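PDB 6OYC: glycosylation Associate Protein 2 from Streptococcus agalactiae serotype V, which probably acts with its Gap1 and Gap3 partners in the glycan modification and export of an adhesin through the accessory Sec system. Local coordinates for residues P57-A62 with L126-Y131; Q364-G369 with N512-K517. All coordinates share one frame; numbering follows the deposited sequence.

Contact 1 (P57-A62 with L126-Y131); sequences PRKISA and LFIGQY
No flat group lies between Lys-59, Ser-61 and Ala-62 on one side and Leu-126 and Ile-128 on the other; the flat groups sit beside the contact. The Arg-58 guanidinium carries Ile-60 CG1 on one face, over its centre and 3.5 Å above the plane, while NH2 forms a salt bridge with Glu-43. The ring of Phe-127, whose CB points away from 57-62, makes a cation-pi contact with Arg-263. The contact joins two parts of the fold: 57-62 leads into strand 62-65 of a five-stranded parallel sheet, and 126-131 runs from helix 115-125 of that alpha/beta region to strand 132-135 of an antiparallel sheet.

Leu-126 packs on the buried pair Ser-61 and Ala-62. Its methyl CD1 lies against both Ala-62 CB and Ser-61 CB, each 3.9 Å away, while CD2 lies 4.0 Å from the Ser-61 carbonyl O. Leu-6 and Ile-8 of strand 6-11 also touch this leucine, as do Leu-266 and Leu-271 from loops, so its neighbours here are mostly aliphatic.

The other half is exposed and slight. Lys-59 reaches across with CG opposite its own backbone N (chi1 -178°), stays extended to CE, then bends at chi4 (108°). That bend leaves NZ in van der Waals contact with a methyl, 3.5 Å from Ile-128 CG2.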
ATOM      1  N   PRO B  57     -22.237 -13.855 -11.638  1.00 55.83           N
ATOM      2  CA  PRO B  57     -22.182 -13.184 -12.938  1.00 51.30           C
ATOM      3  C   PRO B  57     -20.747 -12.868 -13.324  1.00 47.26           C
ATOM      4  O   PRO B  57     -19.912 -12.563 -12.474  1.00 45.33           O
ATOM      5  CB  PRO B  57     -22.987 -11.901 -12.707  1.00 49.57           C
ATOM      6  CG  PRO B  57     -22.868 -11.647 -11.240  1.00 51.38           C
ATOM      7  CD  PRO B  57     -22.741 -12.983 -10.567  1.00 50.92           C
ATOM      8  N   ARG B  58     -20.459 -12.954 -14.625  1.00 44.87           N
ATOM      9  CA  ARG B  58     -19.156 -12.522 -15.114  1.00 46.66           C
ATOM     10  C   ARG B  58     -18.934 -11.049 -14.768  1.00 47.88           C
ATOM     11  O   ARG B  58     -19.863 -10.244 -14.797  1.00 48.04           O
ATOM     12  CB  ARG B  58     -19.038 -12.755 -16.620  1.00 43.18           C
ATOM     13  CG  ARG B  58     -19.987 -11.930 -17.453  1.00 51.11           C
ATOM     14  CD  ARG B  58     -19.315 -10.667 -18.028  1.00 50.20           C
ATOM     15  NE  ARG B  58     -20.267  -9.794 -18.721  1.00 56.80           N
ATOM     16  CZ  ARG B  58     -21.213  -9.070 -18.125  1.00 65.00           C
ATOM     17  NH1 ARG B  58     -21.346  -9.084 -16.809  1.00120.30           N
ATOM     18  NH2 ARG B  58     -22.018  -8.316 -18.858  1.00 69.57           N
ATOM     19  N   LYS B  59     -17.699 -10.714 -14.399  1.00 47.25           N
ATOM     20  CA  LYS B  59     -17.312  -9.366 -13.997  1.00 41.30           C
ATOM     21  C   LYS B  59     -16.994  -8.529 -15.230  1.00 39.30           C
ATOM     22  O   LYS B  59     -16.419  -9.030 -16.203  1.00 41.65           O
ATOM     23  CB  LYS B  59     -16.088  -9.436 -13.069  1.00 40.84           C
ATOM     24  CG  LYS B  59     -15.567  -8.103 -12.498  1.00 41.07           C
ATOM     25  CD  LYS B  59     -14.157  -8.297 -11.865  1.00 48.06           C
ATOM     26  CE  LYS B  59     -13.683  -7.090 -11.035  1.00 50.67           C
ATOM     27  NZ  LYS B  59     -13.686  -7.341  -9.554  1.00 60.01           N
ATOM     28  N   ILE B  60     -17.389  -7.260 -15.206  1.00 40.24           N
ATOM     29  CA  ILE B  60     -16.893  -6.275 -16.163  1.00 34.06           C
ATOM     30  C   ILE B  60     -15.853  -5.449 -15.426  1.00 35.67           C
ATOM     31  O   ILE B  60     -16.174  -4.751 -14.457  1.00 34.28           O
ATOM     32  CB  ILE B  60     -18.011  -5.394 -16.734  1.00 34.29           C
ATOM     33  CG1 ILE B  60     -19.117  -6.263 -17.342  1.00 36.57           C
ATOM     34  CG2 ILE B  60     -17.428  -4.462 -17.798  1.00 32.95           C
ATOM     35  CD1 ILE B  60     -20.243  -5.467 -17.986  1.00 38.90           C
ATOM     36  N   SER B  61     -14.600  -5.538 -15.871  1.00 33.19           N
ATOM     37  CA  SER B  61     -13.487  -5.053 -15.067  1.00 34.28           C
ATOM     38  C   SER B  61     -13.164  -3.581 -15.298  1.00 32.99           C
ATOM     39  O   SER B  61     -12.447  -2.974 -14.486  1.00 32.75           O
ATOM     40  CB  SER B  61     -12.247  -5.909 -15.344  1.00 34.49           C
ATOM     41  OG  SER B  61     -12.372  -7.162 -14.712  1.00 38.63           O
ATOM     42  N   ALA B  62     -13.666  -2.986 -16.374  1.00 33.40           N
ATOM     43  CA  ALA B  62     -13.438  -1.565 -16.582  1.00 33.73           C
ATOM     44  C   ALA B  62     -14.547  -0.980 -17.442  1.00 33.38           C
ATOM     45  O   ALA B  62     -15.146  -1.667 -18.282  1.00 35.14           O
ATOM     46  CB  ALA B  62     -12.073  -1.290 -17.230  1.00 31.46           C
ATOM     47  N   LEU B 126      -5.784  -5.451 -14.223  1.00 30.41           N
ATOM     48  CA  LEU B 126      -7.129  -5.408 -13.650  1.00 32.19           C
ATOM     49  C   LEU B 126      -7.434  -6.636 -12.798  1.00 33.41           C
ATOM     50  O   LEU B 126      -8.597  -6.921 -12.513  1.00 36.78           O
ATOM     51  CB  LEU B 126      -8.171  -5.244 -14.762  1.00 30.81           C
ATOM     52  CG  LEU B 126      -8.195  -3.887 -15.502  1.00 30.87           C
ATOM     53  CD1 LEU B 126      -9.185  -3.834 -16.681  1.00 24.27           C
ATOM     54  CD2 LEU B 126      -8.492  -2.761 -14.519  1.00 27.52           C
ATOM     55  N   PHE B 127      -6.408  -7.375 -12.390  1.00 35.49           N
ATOM     56  CA  PHE B 127      -6.621  -8.560 -11.572  1.00 36.78           C
ATOM     57  C   PHE B 127      -7.144  -8.172 -10.189  1.00 38.16           C
ATOM     58  O   PHE B 127      -6.918  -7.060  -9.695  1.00 34.83           O
ATOM     59  CB  PHE B 127      -5.315  -9.377 -11.442  1.00 34.05           C
ATOM     60  CG  PHE B 127      -4.139  -8.580 -10.882  1.00 34.74           C
ATOM     61  CD1 PHE B 127      -3.308  -7.848 -11.729  1.00 31.93           C
ATOM     62  CD2 PHE B 127      -3.885  -8.548  -9.510  1.00 32.92           C
ATOM     63  CE1 PHE B 127      -2.236  -7.107 -11.220  1.00 30.87           C
ATOM     64  CE2 PHE B 127      -2.822  -7.798  -8.984  1.00 31.67           C
ATOM     65  CZ  PHE B 127      -1.997  -7.077  -9.846  1.00 33.20           C
ATOM     66  N   ILE B 128      -7.832  -9.109  -9.562  1.00 38.13           N
ATOM     67  CA  ILE B 128      -8.297  -8.941  -8.192  1.00 43.41           C
ATOM     68  C   ILE B 128      -7.210  -9.427  -7.238  1.00 39.84           C
ATOM     69  O   ILE B 128      -6.484 -10.381  -7.516  1.00 43.14           O
ATOM     70  CB  ILE B 128      -9.623  -9.697  -7.978  1.00 46.36           C
ATOM     71  CG1 ILE B 128      -9.449 -11.138  -8.451  1.00 50.87           C
ATOM     72  CG2 ILE B 128     -10.751  -9.027  -8.752  1.00 44.21           C
ATOM     73  CD1 ILE B 128     -10.591 -12.045  -8.120  1.00 55.46           C
ATOM     74  N   GLY B 129      -7.104  -8.780  -6.089  1.00 41.47           N
ATOM     75  CA  GLY B 129      -6.105  -9.151  -5.110  1.00 41.20           C
ATOM     76  C   GLY B 129      -4.896  -8.229  -5.143  1.00 40.45           C
ATOM     77  O   GLY B 129      -4.744  -7.360  -6.009  1.00 41.15           O
ATOM     78  N   GLN B 130      -4.032  -8.425  -4.157  1.00 36.31           N
ATOM     79  CA  GLN B 130      -2.777  -7.699  -4.051  1.00 36.92           C
ATOM     80  C   GLN B 130      -1.726  -8.675  -3.550  1.00 36.54           C
ATOM     81  O   GLN B 130      -2.056  -9.625  -2.836  1.00 35.30           O
ATOM     82  CB  GLN B 130      -2.904  -6.516  -3.081  1.00 34.08           C
ATOM     83  CG  GLN B 130      -3.593  -6.917  -1.775  1.00 37.82           C
ATOM     84  CD  GLN B 130      -3.728  -5.789  -0.750  1.00 38.14           C
ATOM     85  OE1 GLN B 130      -3.009  -4.781  -0.795  1.00 39.59           O
ATOM     86  NE2 GLN B 130      -4.651  -5.967   0.194  1.00 38.70           N
ATOM     87  N   TYR B 131      -0.463  -8.444  -3.926  1.00 35.35           N
ATOM     88  CA  TYR B 131       0.624  -9.210  -3.317  1.00 34.69           C
ATOM     89  C   TYR B 131       1.962  -8.504  -3.483  1.00 31.98           C
ATOM     90  O   TYR B 131       2.241  -7.886  -4.514  1.00 33.94           O
ATOM     91  CB  TYR B 131       0.768 -10.629  -3.883  1.00 32.92           C
ATOM     92  CG  TYR B 131       1.696 -11.481  -3.018  1.00 39.59           C
ATOM     93  CD1 TYR B 131       1.346 -11.815  -1.706  1.00 38.52           C
ATOM     94  CD2 TYR B 131       2.938 -11.899  -3.487  1.00 39.70           C
ATOM     95  CE1 TYR B 131       2.188 -12.569  -0.900  1.00 40.16           C
ATOM     96  CE2 TYR B 131       3.791 -12.674  -2.687  1.00 42.86           C
ATOM     97  CZ  TYR B 131       3.407 -13.002  -1.392  1.00 43.89           C
ATOM     98  OH  TYR B 131       4.237 -13.751  -0.578  1.00 45.51           O
TER

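Contact 2 (Q364-G369 with N512-K517); sequences QLILSG and NDFGRK
In the alpha/beta-hydrolase fold of this region, Phe-514, near the C-terminal end of helix 495-514, packs on Gln-364 and Ile-366 where strand 365-370 begins. The strand runs on to Gly-369, first residue of a GxSxG sequence that fits a nucleophile elbow, but the contact lies at its other end. The phenyl ring spans the two residues obliquely. CE1 comes within 4.3 Å of Gln-364 CA, while CE2, across the ring from CE1, lies 4.2 Å from Ile-366 CD1. With CG anti to its carbonyl carbon (chi1 -60°), the ring is carried toward 364-369. Ile-366 is nearly extended at chi2 (161°), which presents its terminal methyl to the ring. Gln-364 meets the ring through its backbone carbon; its amide OE1 accepts a hydrogen bond from Ser-361 N. The His-387 ring meets Phe-514 edge-to-face (T-shaped), and its NE2 is hydrogen-bonded to Asp-513 OD2. Strand 365-370 runs between parallel neighbours 297-301 and 388-392; Ile-366 also touches Tyr-506 and Met-509 of helix 495-514, while Leu-365 packs on helix 341-358.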
ATOM      1  N   GLN B 364     -13.763  16.101  10.927  1.00 55.25           N
ATOM      2  CA  GLN B 364     -14.461  15.071  10.175  1.00 53.53           C
ATOM      3  C   GLN B 364     -13.511  13.939   9.771  1.00 56.54           C
ATOM      4  O   GLN B 364     -13.744  13.237   8.781  1.00 54.45           O
ATOM      5  CB  GLN B 364     -15.168  15.705   8.978  1.00 58.34           C
ATOM      6  CG  GLN B 364     -16.151  16.816   9.407  1.00 52.61           C
ATOM      7  CD  GLN B 364     -16.667  17.678   8.263  1.00 58.52           C
ATOM      8  OE1 GLN B 364     -15.910  18.414   7.625  1.00 55.31           O
ATOM      9  NE2 GLN B 364     -17.974  17.607   8.015  1.00 67.59           N
ATOM     10  N   LEU B 365     -12.453  13.729  10.566  1.00 55.49           N
ATOM     11  CA  LEU B 365     -11.411  12.742  10.301  1.00 51.69           C
ATOM     12  C   LEU B 365     -11.264  11.774  11.474  1.00 48.89           C
ATOM     13  O   LEU B 365     -11.231  12.197  12.633  1.00 52.06           O
ATOM     14  CB  LEU B 365     -10.072  13.441  10.043  1.00 52.00           C
ATOM     15  CG  LEU B 365      -8.834  12.550  10.136  1.00 50.05           C
ATOM     16  CD1 LEU B 365      -8.868  11.542   8.996  1.00 44.34           C
ATOM     17  CD2 LEU B 365      -7.548  13.376  10.105  1.00 44.06           C
ATOM     18  N   ILE B 366     -11.147  10.477  11.176  1.00 50.52           N
ATOM     19  CA  ILE B 366     -10.954   9.435  12.192  1.00 51.50           C
ATOM     20  C   ILE B 366      -9.743   8.586  11.826  1.00 44.88           C
ATOM     21  O   ILE B 366      -9.722   7.963  10.756  1.00 45.56           O
ATOM     22  CB  ILE B 366     -12.193   8.536  12.334  1.00 49.78           C
ATOM     23  CG1 ILE B 366     -13.420   9.385  12.667  1.00 56.66           C
ATOM     24  CG2 ILE B 366     -11.952   7.441  13.390  1.00 45.14           C
ATOM     25  CD1 ILE B 366     -14.691   8.674  12.388  1.00 57.55           C
ATOM     26  N   LEU B 367      -8.765   8.517  12.729  1.00 43.75           N
ATOM     27  CA  LEU B 367      -7.584   7.674  12.564  1.00 43.71           C
ATOM     28  C   LEU B 367      -7.710   6.431  13.436  1.00 44.91           C
ATOM     29  O   LEU B 367      -8.165   6.513  14.577  1.00 44.53           O
ATOM     30  CB  LEU B 367      -6.310   8.441  12.922  1.00 39.20           C
ATOM     31  CG  LEU B 367      -6.135   9.732  12.129  1.00 43.79           C
ATOM     32  CD1 LEU B 367      -4.942  10.540  12.598  1.00 44.30           C
ATOM     33  CD2 LEU B 367      -6.028   9.438  10.642  1.00 44.00           C
ATOM     34  N   SER B 368      -7.294   5.282  12.900  1.00 44.55           N
ATOM     35  CA  SER B 368      -7.521   4.006  13.569  1.00 43.55           C
ATOM     36  C   SER B 368      -6.433   3.000  13.212  1.00 43.75           C
ATOM     37  O   SER B 368      -5.726   3.145  12.210  1.00 42.43           O
ATOM     38  CB  SER B 368      -8.882   3.423  13.199  1.00 43.08           C
ATOM     39  OG  SER B 368      -8.999   3.304  11.791  1.00 42.51           O
ATOM     40  N   GLY B 369      -6.329   1.961  14.035  1.00 45.30           N
ATOM     41  CA  GLY B 369      -5.424   0.857  13.761  1.00 44.04           C
ATOM     42  C   GLY B 369      -5.317  -0.077  14.948  1.00 48.79           C
ATOM     43  O   GLY B 369      -5.820   0.191  16.043  1.00 50.07           O
ATOM     44  N   ASN B 512     -23.468   8.032  16.466  1.00 62.60           N
ATOM     45  CA  ASN B 512     -23.574   9.107  17.446  1.00 60.22           C
ATOM     46  C   ASN B 512     -23.166  10.455  16.865  1.00 62.50           C
ATOM     47  O   ASN B 512     -23.799  11.477  17.154  1.00 63.09           O
ATOM     48  CB  ASN B 512     -22.706   8.787  18.666  1.00 63.82           C
ATOM     49  CG  ASN B 512     -23.266   7.667  19.508  1.00 60.26           C
ATOM     50  OD1 ASN B 512     -24.421   7.267  19.354  1.00 61.02           O
ATOM     51  ND2 ASN B 512     -22.447   7.146  20.406  1.00 64.68           N
ATOM     52  N   ASP B 513     -22.097  10.489  16.066  1.00 58.61           N
ATOM     53  CA  ASP B 513     -21.455  11.751  15.720  1.00 57.24           C
ATOM     54  C   ASP B 513     -21.624  12.162  14.266  1.00 54.39           C
ATOM     55  O   ASP B 513     -21.264  13.293  13.923  1.00 59.97           O
ATOM     56  CB  ASP B 513     -19.949  11.703  16.044  1.00 61.35           C
ATOM     57  CG  ASP B 513     -19.654  11.218  17.468  1.00 65.74           C
ATOM     58  OD1 ASP B 513     -20.601  11.053  18.258  1.00 68.08           O
ATOM     59  OD2 ASP B 513     -18.468  10.988  17.797  1.00 64.87           O
ATOM     60  N   PHE B 514     -22.155  11.293  13.400  1.00 57.34           N
ATOM     61  CA  PHE B 514     -22.272  11.637  11.988  1.00 58.14           C
ATOM     62  C   PHE B 514     -23.594  11.177  11.387  1.00 58.71           C
ATOM     63  O   PHE B 514     -23.796  11.324  10.172  1.00 57.32           O
ATOM     64  CB  PHE B 514     -21.070  11.062  11.206  1.00 58.62           C
ATOM     65  CG  PHE B 514     -19.744  11.601  11.687  1.00 51.67           C
ATOM     66  CD1 PHE B 514     -19.270  12.819  11.226  1.00 53.71           C
ATOM     67  CD2 PHE B 514     -19.013  10.924  12.647  1.00 48.66           C
ATOM     68  CE1 PHE B 514     -18.078  13.332  11.688  1.00 54.65           C
ATOM     69  CE2 PHE B 514     -17.818  11.435  13.118  1.00 49.85           C
ATOM     70  CZ  PHE B 514     -17.349  12.633  12.644  1.00 52.64           C
ATOM     71  N   GLY B 515     -24.504  10.648  12.200  1.00 58.60           N
ATOM     72  CA  GLY B 515     -25.833  10.330  11.737  1.00 62.63           C
ATOM     73  C   GLY B 515     -25.936   9.046  10.965  1.00 61.17           C
ATOM     74  O   GLY B 515     -26.978   8.783  10.355  1.00 63.18           O
ATOM     75  N   ARG B 516     -24.900   8.230  10.980  1.00 61.16           N
ATOM     76  CA  ARG B 516     -24.858   7.047  10.139  1.00 67.14           C
ATOM     77  C   ARG B 516     -25.562   5.913  10.875  1.00 70.43           C
ATOM     78  O   ARG B 516     -25.049   5.377  11.863  1.00 69.72           O
ATOM     79  CB  ARG B 516     -23.414   6.731   9.760  1.00 63.34           C
ATOM     80  CG  ARG B 516     -22.851   7.786   8.793  1.00 60.62           C
ATOM     81  CD  ARG B 516     -21.344   7.665   8.578  1.00 59.45           C
ATOM     82  NE  ARG B 516     -20.876   8.453   7.431  1.00 55.85           N
ATOM     83  CZ  ARG B 516     -21.008   8.076   6.160  1.00 52.08           C
ATOM     84  NH1 ARG B 516     -21.605   6.927   5.865  1.00 49.33           N
ATOM     85  NH2 ARG B 516     -20.550   8.849   5.182  1.00 47.63           N
ATOM     86  N   LYS B 517     -26.756   5.575  10.402  1.00 77.10           N
ATOM     87  CA  LYS B 517     -27.589   4.578  11.058  1.00 80.41           C
ATOM     88  C   LYS B 517     -27.053   3.178  10.782  1.00 83.08           C
ATOM     89  O   LYS B 517     -26.742   2.833   9.640  1.00 86.71           O
ATOM     90  CB  LYS B 517     -29.035   4.725  10.570  1.00 84.21           C
ATOM     91  CG  LYS B 517     -29.826   3.430  10.397  1.00 88.83           C
ATOM     92  CD  LYS B 517     -31.294   3.705  10.036  1.00 90.38           C
ATOM     93  CE  LYS B 517     -32.085   4.260  11.225  1.00 87.22           C
ATOM     94  NZ  LYS B 517     -33.479   4.663  10.853  1.00 86.89           N
TER

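In the fold
Contacts 1 and 2 share no strand or helix: their centres are 30 Å apart, their nearest atoms about 15 Å, and contact 1 closes along the chain before contact 2 opens. Both are partly buried and largely apolar, and both meet near the start of a parallel strand. Contact 1 brings together a loop leading into the N-terminal parallel sheet and the loop that leaves that region for an antiparallel sheet; it pairs a buried aliphatic patch with an exposed lysine-methyl touch. Contact 2 lies within the hydrolase-like region, where an aromatic ring from the terminal helix meets a strand of the central mixed sheet, with Ile-366 buried and Gln-364 and Phe-514 partly exposed.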